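Local coordinates for alpha-1,6-mannanase (Bacteroides thetaiotaomicron, PDB 4V1S), which probably hydrolyses alpha-1,6-mannosidic linkages, as a GH76 alpha-mannanase homologue of a gut symbiont that uses polysaccharides, at residues S318-W323 with H341-I346; L246-K251 with V258-W263; A105-F110 with T159-Y164; K59-S64 with E370-R375. All coordinates share one frame; numbering follows the deposited sequence.

How the contacts relate
The touching residues of contact 1 are all buried, whereas contacts 2, 3 and 4 are only partly so and lie farther from the centre of the chain. Contact 1 packs two helices through isoleucines, an alanine and a tryptophan edge; contact 3 sets a helix against a turn and the helix start after it, through aromatic rings, a leucine and a methionine. Contact 2 belongs to a beta hairpin and alone has direct hydrogen bonds between its segments, supplemented by waters. Contact 4 joins distant segments and closes a loop in which the other three nest. Helix 374-394, which begins in contact 4, also packs beside contact 1. Contacts 2 and 3 lie on opposite sides of the chain's centre.

Contact 1 (S318-W323 with H341-I346); sequences SIIDSW and HAINFI
The indole of Trp-323 meets Ala-342 edge-on: the methyl CB lies close to the ring plane, 4.0 Å from CZ3. Over one face of the ring runs the backbone of its own helix, with Ile-319 O 3.5 Å above the plane, displaced toward the rim, and Ile-320 N beyond it. Tyr-302 forms an edge-to-face pair with the same ring, and NE1 is hydrogen-bonded to Glu-298, so the indole is held by its polar end as well as by its rim. Next to it, Ile-320 has the largest share of the contact. Its CG1 stands anti to the carbonyl carbon (chi1 -56°) and the chain runs on extended, which pushes CD1 across the gap to Ala-342 CB at 3.8 Å and Ile-343 CG1 at 4.0 Å. The other branch, CG2, touches Ile-343 CD1 at 3.9 Å, so that the two isoleucines cross at a slant and touch through both branches of Ile-320. Ile-346 CD1 stands a little farther off, 4.4 Å from Ile-320 CD1. These side chains join helix 313-330 to helix 334-350, consecutive in the chain, as expected in the alpha/alpha barrel of the six-hairpin glycosidases. The axes of segments 318-323 and 341-346 run at 145° to each other, roughly antiparallel, and approach to 11.1 Å; the small Ala-342 receives both Ile-320 and Trp-323, whereas Ile-343 reaches over from the flank. Helix 374-394 covers this side, with Met-383 against Ile-320 and Tyr-384 and Ala-387 against Ile-343. On that helix, Arg-386 and Tyr-382 also take the two carboxylate oxygens of the buried Asp-321.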
loop_
_atom_site.group_PDB
_atom_site.type_symbol
_atom_site.label_atom_id
_atom_site.label_comp_id
_atom_site.label_asym_id
_atom_site.label_seq_id
_atom_site.Cartn_x
_atom_site.Cartn_y
_atom_site.Cartn_z
ATOM N N SER A 318 6.186 -2.487 -0.633
ATOM C CA SER A 318 5.318 -3.682 -0.778
ATOM C C SER A 318 6.104 -4.992 -0.741
ATOM O O SER A 318 5.567 -6.028 -0.339
ATOM C CB SER A 318 4.455 -3.619 -2.039
ATOM O OG SER A 318 5.232 -3.638 -3.207
ATOM N N ILE A 319 7.376 -4.945 -1.135
ATOM C CA ILE A 319 8.227 -6.135 -1.035
ATOM C C ILE A 319 8.514 -6.414 0.444
ATOM O O ILE A 319 8.502 -7.575 0.891
ATOM C CB ILE A 319 9.525 -5.969 -1.844
ATOM C CG1 ILE A 319 9.194 -5.773 -3.337
ATOM C CG2 ILE A 319 10.470 -7.150 -1.613
ATOM C CD1 ILE A 319 8.230 -6.780 -3.939
ATOM N N ILE A 320 8.738 -5.348 1.225
ATOM C CA ILE A 320 8.961 -5.517 2.662
ATOM C C ILE A 320 7.708 -6.063 3.340
ATOM O O ILE A 320 7.798 -7.001 4.155
ATOM C CB ILE A 320 9.431 -4.210 3.316
ATOM C CG1 ILE A 320 10.691 -3.673 2.626
ATOM C CG2 ILE A 320 9.668 -4.428 4.808
ATOM C CD1 ILE A 320 11.248 -2.379 3.225
ATOM N N ASP A 321 6.525 -5.554 2.977
ATOM C CA ASP A 321 5.295 -6.107 3.547
ATOM C C ASP A 321 5.100 -7.584 3.134
ATOM O O ASP A 321 4.549 -8.366 3.918
ATOM C CB ASP A 321 4.046 -5.290 3.119
ATOM C CG ASP A 321 3.689 -4.203 4.109
ATOM O OD1 ASP A 321 4.213 -4.268 5.243
ATOM O OD2 ASP A 321 2.874 -3.320 3.755
ATOM N N SER A 322 5.557 -7.952 1.922
ATOM C CA SER A 322 5.536 -9.345 1.459
ATOM C C SER A 322 6.402 -10.218 2.354
ATOM O O SER A 322 6.002 -11.336 2.711
ATOM C CB SER A 322 5.949 -9.449 -0.038
ATOM O OG SER A 322 5.001 -8.758 -0.866
ATOM N N TRP A 323 7.595 -9.732 2.685
ATOM C CA TRP A 323 8.454 -10.446 3.624
ATOM C C TRP A 323 7.761 -10.673 4.987
ATOM O O TRP A 323 7.844 -11.774 5.545
ATOM C CB TRP A 323 9.800 -9.766 3.792
ATOM C CG TRP A 323 10.644 -9.816 2.640
ATOM C CD1 TRP A 323 10.724 -10.812 1.690
ATOM C CD2 TRP A 323 11.618 -8.841 2.287
ATOM N NE1 TRP A 323 11.695 -10.502 0.768
ATOM C CE2 TRP A 323 12.282 -9.308 1.120
ATOM C CE3 TRP A 323 12.022 -7.640 2.864
ATOM C CZ2 TRP A 323 13.292 -8.562 0.474
ATOM C CZ3 TRP A 323 13.053 -6.904 2.237
ATOM C CH2 TRP A 323 13.666 -7.370 1.057
ATOM N N HIS A 341 16.873 -5.547 7.577
ATOM C CA HIS A 341 18.042 -5.017 6.830
ATOM C C HIS A 341 17.626 -3.868 5.873
ATOM O O HIS A 341 18.290 -2.838 5.793
ATOM C CB HIS A 341 18.705 -6.150 6.062
ATOM C CG HIS A 341 20.090 -5.847 5.601
ATOM N ND1 HIS A 341 21.074 -5.399 6.452
ATOM C CD2 HIS A 341 20.672 -5.987 4.390
ATOM C CE1 HIS A 341 22.196 -5.239 5.775
ATOM N NE2 HIS A 341 21.979 -5.594 4.523
ATOM N N ALA A 342 16.489 -4.044 5.175
ATOM C CA ALA A 342 16.017 -3.045 4.217
ATOM C C ALA A 342 15.586 -1.775 4.986
ATOM O O ALA A 342 15.898 -0.654 4.587
ATOM C CB ALA A 342 14.899 -3.591 3.364
ATOM N N ILE A 343 14.904 -1.981 6.103
ATOM C CA ILE A 343 14.429 -0.846 6.930
ATOM C C ILE A 343 15.621 -0.109 7.570
ATOM O O ILE A 343 15.634 1.136 7.644
ATOM C CB ILE A 343 13.336 -1.302 7.924
ATOM C CG1 ILE A 343 12.106 -1.773 7.119
ATOM C CG2 ILE A 343 12.962 -0.162 8.848
ATOM C CD1 ILE A 343 11.068 -2.495 7.931
ATOM N N ASN A 344 16.642 -0.846 7.997
ATOM C CA ASN A 344 17.858 -0.215 8.530
ATOM C C ASN A 344 18.508 0.670 7.498
ATOM O O ASN A 344 18.966 1.748 7.813
ATOM C CB ASN A 344 18.837 -1.284 9.043
ATOM C CG ASN A 344 18.332 -2.006 10.306
ATOM O OD1 ASN A 344 17.396 -1.580 10.968
ATOM N ND2 ASN A 344 18.959 -3.108 10.627
ATOM N N PHE A 345 18.541 0.197 6.250
ATOM C CA PHE A 345 19.087 0.982 5.158
ATOM C C PHE A 345 18.322 2.289 4.954
ATOM O O PHE A 345 18.911 3.334 4.749
ATOM C CB PHE A 345 19.105 0.153 3.867
ATOM C CG PHE A 345 19.647 0.899 2.674
ATOM C CD1 PHE A 345 20.976 0.960 2.435
ATOM C CD2 PHE A 345 18.766 1.526 1.782
ATOM C CE1 PHE A 345 21.473 1.624 1.318
ATOM C CE2 PHE A 345 19.242 2.218 0.683
ATOM C CZ PHE A 345 20.610 2.249 0.450
ATOM N N ILE A 346 17.001 2.231 4.977
ATOM C CA ILE A 346 16.211 3.445 4.876
ATOM C C ILE A 346 16.658 4.474 5.919
ATOM O O ILE A 346 16.923 5.620 5.593
ATOM C CB ILE A 346 14.702 3.133 5.022
ATOM C CG1 ILE A 346 14.226 2.249 3.854
ATOM C CG2 ILE A 346 13.896 4.435 5.039
ATOM C CD1 ILE A 346 12.870 1.645 4.126
#

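Contact 2 (L246-K251 with V258-W263); sequences LLWDAK and VNTQKW
Trp-248 is packed tightly against the returning segment 258-263. The methyl CG2 of Thr-260 sits over its five-membered ring, 3.9 Å from the centroid and 17° off the normal, a CH-pi contact between two side chains that point the same way. Val-258 CG1 closes on Trp-248 CB at 3.6 Å, coming across the tryptophan at about a right angle. Farther along, the aliphatic part of Lys-262 runs extended beside the indole and lays CD against Leu-246 CB; its ammonium group goes on to form salt bridges with Asp-244 and Asp-241. The backbones are joined by two hydrogen bonds of equal length, Asp-249 N to Asn-259 O at 2.9 Å and Asn-259 N to Ala-250 O at 2.9 Å.

Toward Trp-263 the packing is looser and waters bridge much of the gap. Leu-247 O accepts from two waters; one also donates to Trp-263 O, while the other donates to Gln-261 O and accepts from Trp-263 N. Asp-249 has CG anti to its backbone N (chi1 -165°), which carries the carboxylate to the indole edge, OD1 3.3 Å from Trp-263 CD1 in the ring plane. Its OD2 receives a water shared with Asn-259 ND2 and, more weakly, one held by Trp-263 NE1, while OD1 binds a glycerol molecule, probably from the crystallisation liquor.

The side chain of Asn-259 folds back so that OD1 accepts from Gln-261 N at 3.0 Å. This is an Asx turn. Separately, Asp-249 and Ala-250 both face Asn-259, a classic beta bulge in the hairpin of strands 246-252 and 258-259.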
loop_
_atom_site.group_PDB
_atom_site.type_symbol
_atom_site.label_atom_id
_atom_site.label_comp_id
_atom_site.label_asym_id
_atom_site.label_seq_id
_atom_site.Cartn_x
_atom_site.Cartn_y
_atom_site.Cartn_z
ATOM N N LEU A 246 7.101 -11.930 -12.929
ATOM C CA LEU A 246 6.830 -10.545 -12.560
ATOM C C LEU A 246 5.637 -10.016 -13.345
ATOM O O LEU A 246 5.183 -10.636 -14.300
ATOM C CB LEU A 246 8.062 -9.673 -12.768
ATOM C CG LEU A 246 9.231 -10.061 -11.852
ATOM C CD1 LEU A 246 10.412 -9.129 -12.063
ATOM C CD2 LEU A 246 8.836 -10.115 -10.378
ATOM N N LEU A 247 5.120 -8.883 -12.890
ATOM C CA LEU A 247 3.879 -8.324 -13.434
ATOM C C LEU A 247 4.149 -7.129 -14.325
ATOM O O LEU A 247 4.864 -6.195 -13.937
ATOM C CB LEU A 247 2.944 -7.866 -12.299
ATOM C CG LEU A 247 2.131 -8.894 -11.506
ATOM C CD1 LEU A 247 1.082 -9.611 -12.357
ATOM C CD2 LEU A 247 3.012 -9.907 -10.793
ATOM N N TRP A 248 3.547 -7.158 -15.511
ATOM C CA TRP A 248 3.493 -5.984 -16.367
ATOM C C TRP A 248 2.556 -4.948 -15.728
ATOM O O TRP A 248 1.893 -5.225 -14.745
ATOM C CB TRP A 248 3.038 -6.368 -17.784
ATOM C CG TRP A 248 4.021 -7.275 -18.477
ATOM C CD1 TRP A 248 5.367 -7.117 -18.526
ATOM C CD2 TRP A 248 3.734 -8.469 -19.229
ATOM N NE1 TRP A 248 5.945 -8.133 -19.252
ATOM C CE2 TRP A 248 4.964 -8.983 -19.677
ATOM C CE3 TRP A 248 2.559 -9.162 -19.547
ATOM C CZ2 TRP A 248 5.055 -10.149 -20.467
ATOM C CZ3 TRP A 248 2.645 -10.316 -20.302
ATOM C CH2 TRP A 248 3.883 -10.810 -20.748
ATOM N N ASP A 249 2.540 -3.743 -16.273
ATOM C CA ASP A 249 1.837 -2.620 -15.645
ATOM C C ASP A 249 0.355 -2.503 -16.000
ATOM O O ASP A 249 -0.475 -2.291 -15.125
ATOM C CB ASP A 249 2.514 -1.284 -15.966
ATOM C CG ASP A 249 2.044 -0.175 -15.049
ATOM O OD1 ASP A 249 2.234 -0.328 -13.852
ATOM O OD2 ASP A 249 1.496 0.837 -15.523
ATOM N N ALA A 250 0.020 -2.638 -17.281
ATOM C CA ALA A 250 -1.328 -2.309 -17.728
ATOM C C ALA A 250 -1.568 -2.849 -19.120
ATOM O O ALA A 250 -0.622 -3.159 -19.845
ATOM C CB ALA A 250 -1.528 -0.809 -17.722
ATOM N N LYS A 251 -2.842 -2.963 -19.468
ATOM C CA LYS A 251 -3.266 -3.372 -20.802
ATOM C C LYS A 251 -4.199 -2.286 -21.349
ATOM O O LYS A 251 -5.135 -1.867 -20.678
ATOM C CB LYS A 251 -3.952 -4.731 -20.764
ATOM C CG LYS A 251 -4.239 -5.330 -22.122
ATOM C CD LYS A 251 -4.637 -6.778 -21.951
ATOM C CE LYS A 251 -5.050 -7.447 -23.237
ATOM N NZ LYS A 251 -3.883 -8.106 -23.837
ATOM N N VAL A 258 0.192 -4.095 -24.199
ATOM C CA VAL A 258 0.620 -4.170 -22.811
ATOM C C VAL A 258 1.766 -3.200 -22.569
ATOM O O VAL A 258 2.728 -3.144 -23.338
ATOM C CB VAL A 258 1.025 -5.605 -22.440
ATOM C CG1 VAL A 258 1.643 -5.677 -21.053
ATOM C CG2 VAL A 258 -0.180 -6.541 -22.517
ATOM N N ASN A 259 1.617 -2.407 -21.506
ATOM C CA ASN A 259 2.721 -1.635 -20.970
ATOM C C ASN A 259 3.506 -2.594 -20.110
ATOM O O ASN A 259 3.049 -2.997 -19.043
ATOM C CB ASN A 259 2.223 -0.454 -20.138
ATOM C CG ASN A 259 3.361 0.353 -19.522
ATOM O OD1 ASN A 259 4.515 -0.038 -19.578
ATOM N ND2 ASN A 259 3.029 1.473 -18.916
ATOM N N THR A 260 4.691 -2.962 -20.589
ATOM C CA THR A 260 5.497 -3.982 -19.933
ATOM C C THR A 260 6.422 -3.456 -18.830
ATOM O O THR A 260 7.201 -4.228 -18.288
ATOM C CB THR A 260 6.327 -4.759 -20.950
ATOM O OG1 THR A 260 7.187 -3.862 -21.655
ATOM C CG2 THR A 260 5.435 -5.467 -21.949
ATOM N N GLN A 261 6.320 -2.171 -18.478
ATOM C CA GLN A 261 7.054 -1.652 -17.316
ATOM C C GLN A 261 6.768 -2.493 -16.084
ATOM O O GLN A 261 5.616 -2.696 -15.710
ATOM C CB GLN A 261 6.702 -0.203 -17.024
ATOM C CG GLN A 261 7.330 0.363 -15.761
ATOM C CD GLN A 261 8.840 0.541 -15.870
ATOM O OE1 GLN A 261 9.357 0.958 -16.927
ATOM N NE2 GLN A 261 9.563 0.257 -14.776
ATOM N N LYS A 262 7.838 -2.976 -15.464
ATOM C CA LYS A 262 7.731 -3.760 -14.235
ATOM C C LYS A 262 8.032 -2.889 -13.030
ATOM O O LYS A 262 9.121 -2.327 -12.920
ATOM C CB LYS A 262 8.688 -4.936 -14.281
ATOM C CG LYS A 262 8.162 -6.006 -15.230
ATOM C CD LYS A 262 9.128 -7.112 -15.503
ATOM C CE LYS A 262 8.495 -8.090 -16.476
ATOM N NZ LYS A 262 9.499 -9.028 -17.037
ATOM N N TRP A 263 7.060 -2.826 -12.125
ATOM C CA TRP A 263 7.194 -2.096 -10.883
ATOM C C TRP A 263 7.084 -3.059 -9.720
ATOM O O TRP A 263 6.227 -3.959 -9.720
ATOM C CB TRP A 263 6.073 -1.048 -10.719
ATOM C CG TRP A 263 6.131 0.054 -11.726
ATOM C CD1 TRP A 263 5.198 0.357 -12.622
ATOM C CD2 TRP A 263 7.167 1.045 -11.859
ATOM N NE1 TRP A 263 5.583 1.443 -13.375
ATOM C CE2 TRP A 263 6.796 1.894 -12.910
ATOM C CE3 TRP A 263 8.380 1.280 -11.199
ATOM C CZ2 TRP A 263 7.585 2.976 -13.315
ATOM C CZ3 TRP A 263 9.170 2.342 -11.582
ATOM C CH2 TRP A 263 8.763 3.191 -12.642
HETATM O O HOH W 1 6.234 -6.405 -11.484
HETATM O O HOH W 2 4.475 -3.571 -13.371
HETATM O O HOH W 3 8.775 -7.743 -20.134
HETATM O O HOH W 4 0.353 2.208 -17.687
HETATM O O HOH W 5 3.839 2.622 -15.370
#

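Contact 3 (A105-F110 with T159-Y164); sequences ALMNCF and TQNNSY
Tyr-164 lies among three side chains of helix 99-114. Over the centre of the Phe-110 ring stands its CD1, 3.4 Å above the plane; the two rings are inclined by 56°, neither stacked nor edge-to-face. Met-107 is bent at chi2 and chi3, which curls its methyl back so that CE comes 3.2 Å from Tyr-164 OH, while SD lies at the ring edge, 5.2 Å from the centroid, a Met-aromatic contact. Leu-106 CD2 touches Tyr-164 CE2 at 3.9 Å and also meets Thr-159 CG2 tip to tip. Ser-163 O borders the Phe-110 ring at CZ.

Behind this shell, the turn between helices 142-159 and 162-177 sets where Tyr-164 emerges. Asn-161 is the N-cap: its OD1 accepts from Tyr-164 N at 3.2 Å, and its CB lies over one face of the tyrosine ring. Thr-159 OG1 takes Asn-161 N in an ST turn and is itself bonded to Ala-155 O. Leu-88 and Thr-92 of helix 81-97 pack on Leu-106.

The hydrogen bonds lie within the turn; Tyr-164 OH, Asn-161 ND2 and Ser-163 O merely touch helix 99-114. No hydrogen bond spans the segments, so cohesion probably comes mainly from van der Waals packing, the sulfur adding little.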
loop_
_atom_site.group_PDB
_atom_site.type_symbol
_atom_site.label_atom_id
_atom_site.label_comp_id
_atom_site.label_asym_id
_atom_site.label_seq_id
_atom_site.Cartn_x
_atom_site.Cartn_y
_atom_site.Cartn_z
ATOM N N ALA A 105 -5.067 9.218 17.045
ATOM C CA ALA A 105 -4.387 9.615 15.808
ATOM C C ALA A 105 -5.047 8.927 14.618
ATOM O O ALA A 105 -5.284 9.546 13.553
ATOM C CB ALA A 105 -2.911 9.246 15.863
ATOM N N LEU A 106 -5.379 7.656 14.819
ATOM C CA LEU A 106 -6.061 6.867 13.784
ATOM C C LEU A 106 -7.451 7.452 13.490
ATOM O O LEU A 106 -7.833 7.598 12.334
ATOM C CB LEU A 106 -6.150 5.395 14.176
ATOM C CG LEU A 106 -6.926 4.485 13.221
ATOM C CD1 LEU A 106 -6.382 4.549 11.791
ATOM C CD2 LEU A 106 -6.907 3.074 13.773
ATOM N N MET A 107 -8.212 7.783 14.535
ATOM C CA MET A 107 -9.525 8.367 14.338
ATOM C C MET A 107 -9.437 9.724 13.643
ATOM O O MET A 107 -10.227 10.019 12.742
ATOM C CB MET A 107 -10.284 8.508 15.644
ATOM C CG MET A 107 -11.645 9.163 15.457
ATOM S SD MET A 107 -12.751 8.252 14.332
ATOM C CE MET A 107 -13.153 6.832 15.333
ATOM N N ASN A 108 -8.481 10.555 14.044
ATOM C CA ASN A 108 -8.301 11.840 13.372
ATOM C C ASN A 108 -7.936 11.697 11.875
ATOM O O ASN A 108 -8.381 12.454 11.010
ATOM C CB ASN A 108 -7.271 12.688 14.110
ATOM C CG ASN A 108 -7.805 13.222 15.414
ATOM O OD1 ASN A 108 -9.021 13.375 15.580
ATOM N ND2 ASN A 108 -6.913 13.506 16.355
ATOM N N CYS A 109 -7.146 10.673 11.571
ATOM C CA CYS A 109 -6.825 10.373 10.166
ATOM C C CYS A 109 -8.061 9.903 9.423
ATOM O O CYS A 109 -8.351 10.377 8.328
ATOM C CB CYS A 109 -5.717 9.331 10.183
ATOM S SG CYS A 109 -5.228 8.731 8.598
ATOM N N PHE A 110 -8.844 9.029 10.049
ATOM C CA PHE A 110 -10.108 8.563 9.436
ATOM C C PHE A 110 -11.057 9.702 9.122
ATOM O O PHE A 110 -11.624 9.801 8.010
ATOM C CB PHE A 110 -10.788 7.531 10.329
ATOM C CG PHE A 110 -12.095 7.041 9.780
ATOM C CD1 PHE A 110 -12.126 6.167 8.706
ATOM C CD2 PHE A 110 -13.294 7.501 10.295
ATOM C CE1 PHE A 110 -13.334 5.708 8.190
ATOM C CE2 PHE A 110 -14.504 7.062 9.781
ATOM C CZ PHE A 110 -14.524 6.150 8.737
ATOM N N THR A 159 -9.236 -2.149 15.934
ATOM C CA THR A 159 -10.058 -1.338 16.836
ATOM C C THR A 159 -11.492 -1.807 17.012
ATOM O O THR A 159 -12.177 -1.406 17.974
ATOM C CB THR A 159 -10.175 0.121 16.344
ATOM O OG1 THR A 159 -10.875 0.165 15.098
ATOM C CG2 THR A 159 -8.809 0.768 16.221
ATOM N N GLN A 160 -11.977 -2.579 16.039
ATOM C CA GLN A 160 -13.371 -3.024 15.974
ATOM C C GLN A 160 -14.367 -1.866 15.835
ATOM O O GLN A 160 -15.549 -2.022 16.137
ATOM C CB GLN A 160 -13.702 -3.962 17.134
ATOM C CG GLN A 160 -12.770 -5.173 17.129
ATOM C CD GLN A 160 -13.168 -6.232 16.095
ATOM O OE1 GLN A 160 -14.191 -6.930 16.248
ATOM N NE2 GLN A 160 -12.329 -6.418 15.095
ATOM N N ASN A 161 -13.898 -0.747 15.277
ATOM C CA ASN A 161 -14.756 0.398 15.025
ATOM C C ASN A 161 -15.556 0.173 13.756
ATOM O O ASN A 161 -14.977 -0.003 12.672
ATOM C CB ASN A 161 -13.908 1.649 14.906
ATOM C CG ASN A 161 -14.734 2.884 14.648
ATOM O OD1 ASN A 161 -15.351 3.024 13.588
ATOM N ND2 ASN A 161 -14.730 3.800 15.589
ATOM N N ASN A 162 -16.878 0.162 13.893
ATOM C CA ASN A 162 -17.745 -0.190 12.758
ATOM C C ASN A 162 -17.710 0.829 11.618
ATOM O O ASN A 162 -17.870 0.445 10.448
ATOM C CB ASN A 162 -19.184 -0.470 13.230
ATOM C CG ASN A 162 -19.341 -1.889 13.853
ATOM O OD1 ASN A 162 -18.451 -2.742 13.733
ATOM N ND2 ASN A 162 -20.499 -2.149 14.480
ATOM N N SER A 163 -17.468 2.102 11.937
ATOM C CA SER A 163 -17.399 3.128 10.893
ATOM C C SER A 163 -16.219 2.864 9.944
ATOM O O SER A 163 -16.334 3.108 8.752
ATOM C CB SER A 163 -17.360 4.539 11.487
ATOM O OG SER A 163 -16.126 4.818 12.108
ATOM N N TYR A 164 -15.108 2.347 10.471
ATOM C CA TYR A 164 -13.960 2.009 9.620
ATOM C C TYR A 164 -14.330 0.886 8.634
ATOM O O TYR A 164 -14.008 0.958 7.446
ATOM C CB TYR A 164 -12.742 1.574 10.454
ATOM C CG TYR A 164 -12.204 2.599 11.447
ATOM C CD1 TYR A 164 -12.582 3.940 11.432
ATOM C CD2 TYR A 164 -11.314 2.199 12.419
ATOM C CE1 TYR A 164 -12.048 4.847 12.367
ATOM C CE2 TYR A 164 -10.783 3.077 13.331
ATOM C CZ TYR A 164 -11.138 4.403 13.296
ATOM O OH TYR A 164 -10.602 5.260 14.217
#

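Contact 4 (K59-S64 with E370-R375); sequences KDLKIS and EKYDLR
Tyr-372 and Leu-61 meet because the tyrosine holds CG between its backbone N and carbonyl carbon (chi1 49°), a crowded position that swings the ring out toward helix 46-61, while Leu-61 keeps CG anti to its carbonyl carbon (chi1 -64°) and spreads its two methyls. One of them, CD2, lies at the ring edge near its plane, 3.9 Å from Tyr-372 CE1. The other, CD1, reaches Leu-374 CA at 3.7 Å and Leu-374 CD1 at 3.8 Å.

Asp-60 crosses the tyrosine at about a right angle, its CG 3.7 Å from Tyr-372 OH. Its OD2 forms a salt bridge with Arg-356, and a water donating to Asp-60 O at 2.7 Å makes a weak bond with the phenol.

On the far side Asp-373 caps the last helix: its OD1 accepts from Arg-375 N through the anti lone pair. Arg-375 grips the same carboxylate side-on, NE to OD1 at 3.1 Å and NH2 to OD2 at 3.0 Å, which fixes the cap's rotation.

The C-terminal end of helix 46-61 is thus brought against the capped start of helix 374-394, consistent with closure of a ring of helices in the alpha/alpha barrel of GH76 enzymes.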
loop_
_atom_site.group_PDB
_atom_site.type_symbol
_atom_site.label_atom_id
_atom_site.label_comp_id
_atom_site.label_asym_id
_atom_site.label_seq_id
_atom_site.Cartn_x
_atom_site.Cartn_y
_atom_site.Cartn_z
ATOM N N LYS A 59 5.746 18.785 11.003
ATOM C CA LYS A 59 6.360 20.092 10.932
ATOM C C LYS A 59 6.309 20.623 9.489
ATOM O O LYS A 59 5.911 21.757 9.233
ATOM C CB LYS A 59 7.798 19.997 11.471
ATOM C CG LYS A 59 8.369 21.328 11.875
ATOM C CD LYS A 59 9.723 21.156 12.563
ATOM C CE LYS A 59 10.627 20.240 11.736
ATOM N NZ LYS A 59 12.086 20.550 11.832
ATOM N N ASP A 60 6.691 19.783 8.542
ATOM C CA ASP A 60 6.857 20.222 7.149
ATOM C C ASP A 60 5.538 20.336 6.401
ATOM O O ASP A 60 5.374 21.260 5.601
ATOM C CB ASP A 60 7.734 19.238 6.353
ATOM C CG ASP A 60 9.200 19.298 6.728
ATOM O OD1 ASP A 60 9.667 20.322 7.292
ATOM O OD2 ASP A 60 9.896 18.294 6.414
ATOM N N LEU A 61 4.626 19.389 6.651
ATOM C CA LEU A 61 3.481 19.210 5.786
ATOM C C LEU A 61 2.101 19.238 6.412
ATOM O O LEU A 61 1.124 19.380 5.668
ATOM C CB LEU A 61 3.645 17.932 4.956
ATOM C CG LEU A 61 4.811 17.909 3.965
ATOM C CD1 LEU A 61 4.993 16.530 3.368
ATOM C CD2 LEU A 61 4.634 18.946 2.869
ATOM N N LYS A 62 1.969 19.158 7.733
ATOM C CA LYS A 62 0.628 19.263 8.312
ATOM C C LYS A 62 0.147 20.717 8.121
ATOM O O LYS A 62 0.912 21.654 8.291
ATOM C CB LYS A 62 0.605 18.877 9.793
ATOM C CG LYS A 62 -0.798 18.723 10.351
ATOM C CD LYS A 62 -0.786 18.331 11.827
ATOM C CE LYS A 62 -1.986 17.432 12.204
ATOM N NZ LYS A 62 -1.778 16.455 13.334
ATOM N N ILE A 63 -1.096 20.871 7.695
ATOM C CA ILE A 63 -1.665 22.174 7.464
ATOM C C ILE A 63 -2.102 22.683 8.826
ATOM O O ILE A 63 -2.923 22.052 9.517
ATOM C CB ILE A 63 -2.833 22.109 6.473
ATOM C CG1 ILE A 63 -2.354 21.535 5.131
ATOM C CG2 ILE A 63 -3.461 23.491 6.298
ATOM C CD1 ILE A 63 -3.456 21.344 4.110
ATOM N N SER A 64 -1.519 23.817 9.210
ATOM C CA SER A 64 -1.761 24.446 10.513
ATOM C C SER A 64 -3.233 24.439 10.873
ATOM O O SER A 64 -4.066 24.861 10.056
ATOM C CB SER A 64 -1.284 25.888 10.451
ATOM O OG SER A 64 -1.590 26.565 11.647
ATOM N N GLU A 370 15.731 19.228 -1.278
ATOM C CA GLU A 370 15.046 20.524 -1.359
ATOM C C GLU A 370 13.566 20.349 -1.693
ATOM O O GLU A 370 12.734 21.176 -1.300
ATOM C CB GLU A 370 15.703 21.436 -2.407
ATOM N N LYS A 371 13.250 19.285 -2.432
ATOM C CA LYS A 371 11.891 18.970 -2.825
ATOM C C LYS A 371 11.482 17.656 -2.173
ATOM O O LYS A 371 12.292 16.740 -2.002
ATOM C CB LYS A 371 11.756 18.880 -4.348
ATOM N N TYR A 372 10.207 17.562 -1.835
ATOM C CA TYR A 372 9.635 16.345 -1.268
ATOM C C TYR A 372 8.121 16.388 -1.369
ATOM O O TYR A 372 7.527 17.463 -1.338
ATOM C CB TYR A 372 10.065 16.168 0.201
ATOM C CG TYR A 372 9.876 17.398 1.056
ATOM C CD1 TYR A 372 8.651 17.685 1.653
ATOM C CD2 TYR A 372 10.927 18.299 1.262
ATOM C CE1 TYR A 372 8.476 18.825 2.433
ATOM C CE2 TYR A 372 10.751 19.434 2.037
ATOM C CZ TYR A 372 9.522 19.693 2.618
ATOM O OH TYR A 372 9.349 20.834 3.397
ATOM N N ASP A 373 7.495 15.214 -1.502
ATOM C CA ASP A 373 6.037 15.120 -1.340
ATOM C C ASP A 373 5.690 14.202 -0.172
ATOM O O ASP A 373 6.551 13.481 0.364
ATOM C CB ASP A 373 5.245 14.888 -2.672
ATOM C CG ASP A 373 5.367 13.527 -3.246
ATOM O OD1 ASP A 373 5.114 12.535 -2.503
ATOM O OD2 ASP A 373 5.605 13.460 -4.505
ATOM N N LEU A 374 4.441 14.289 0.241
ATOM C CA LEU A 374 3.952 13.602 1.415
ATOM C C LEU A 374 4.251 12.104 1.405
ATOM O O LEU A 374 4.514 11.546 2.441
ATOM C CB LEU A 374 2.446 13.824 1.535
ATOM C CG LEU A 374 1.753 13.255 2.794
ATOM C CD1 LEU A 374 2.347 13.873 4.057
ATOM C CD2 LEU A 374 0.251 13.501 2.685
ATOM N N ARG A 375 4.189 11.451 0.248
ATOM C CA ARG A 375 4.384 10.014 0.288
ATOM C C ARG A 375 5.783 9.591 0.635
ATOM O O ARG A 375 5.966 8.453 1.124
ATOM C CB ARG A 375 3.789 9.214 -0.869
ATOM C CG ARG A 375 4.230 9.651 -2.155
ATOM C CD ARG A 375 3.291 9.344 -3.338
ATOM N NE ARG A 375 4.088 10.164 -4.220
ATOM C CZ ARG A 375 4.356 10.005 -5.486
ATOM N NH1 ARG A 375 3.811 9.043 -6.204
ATOM N NH2 ARG A 375 5.199 10.891 -6.033
HETATM O O HOH W 6 7.326 23.014 4.837
#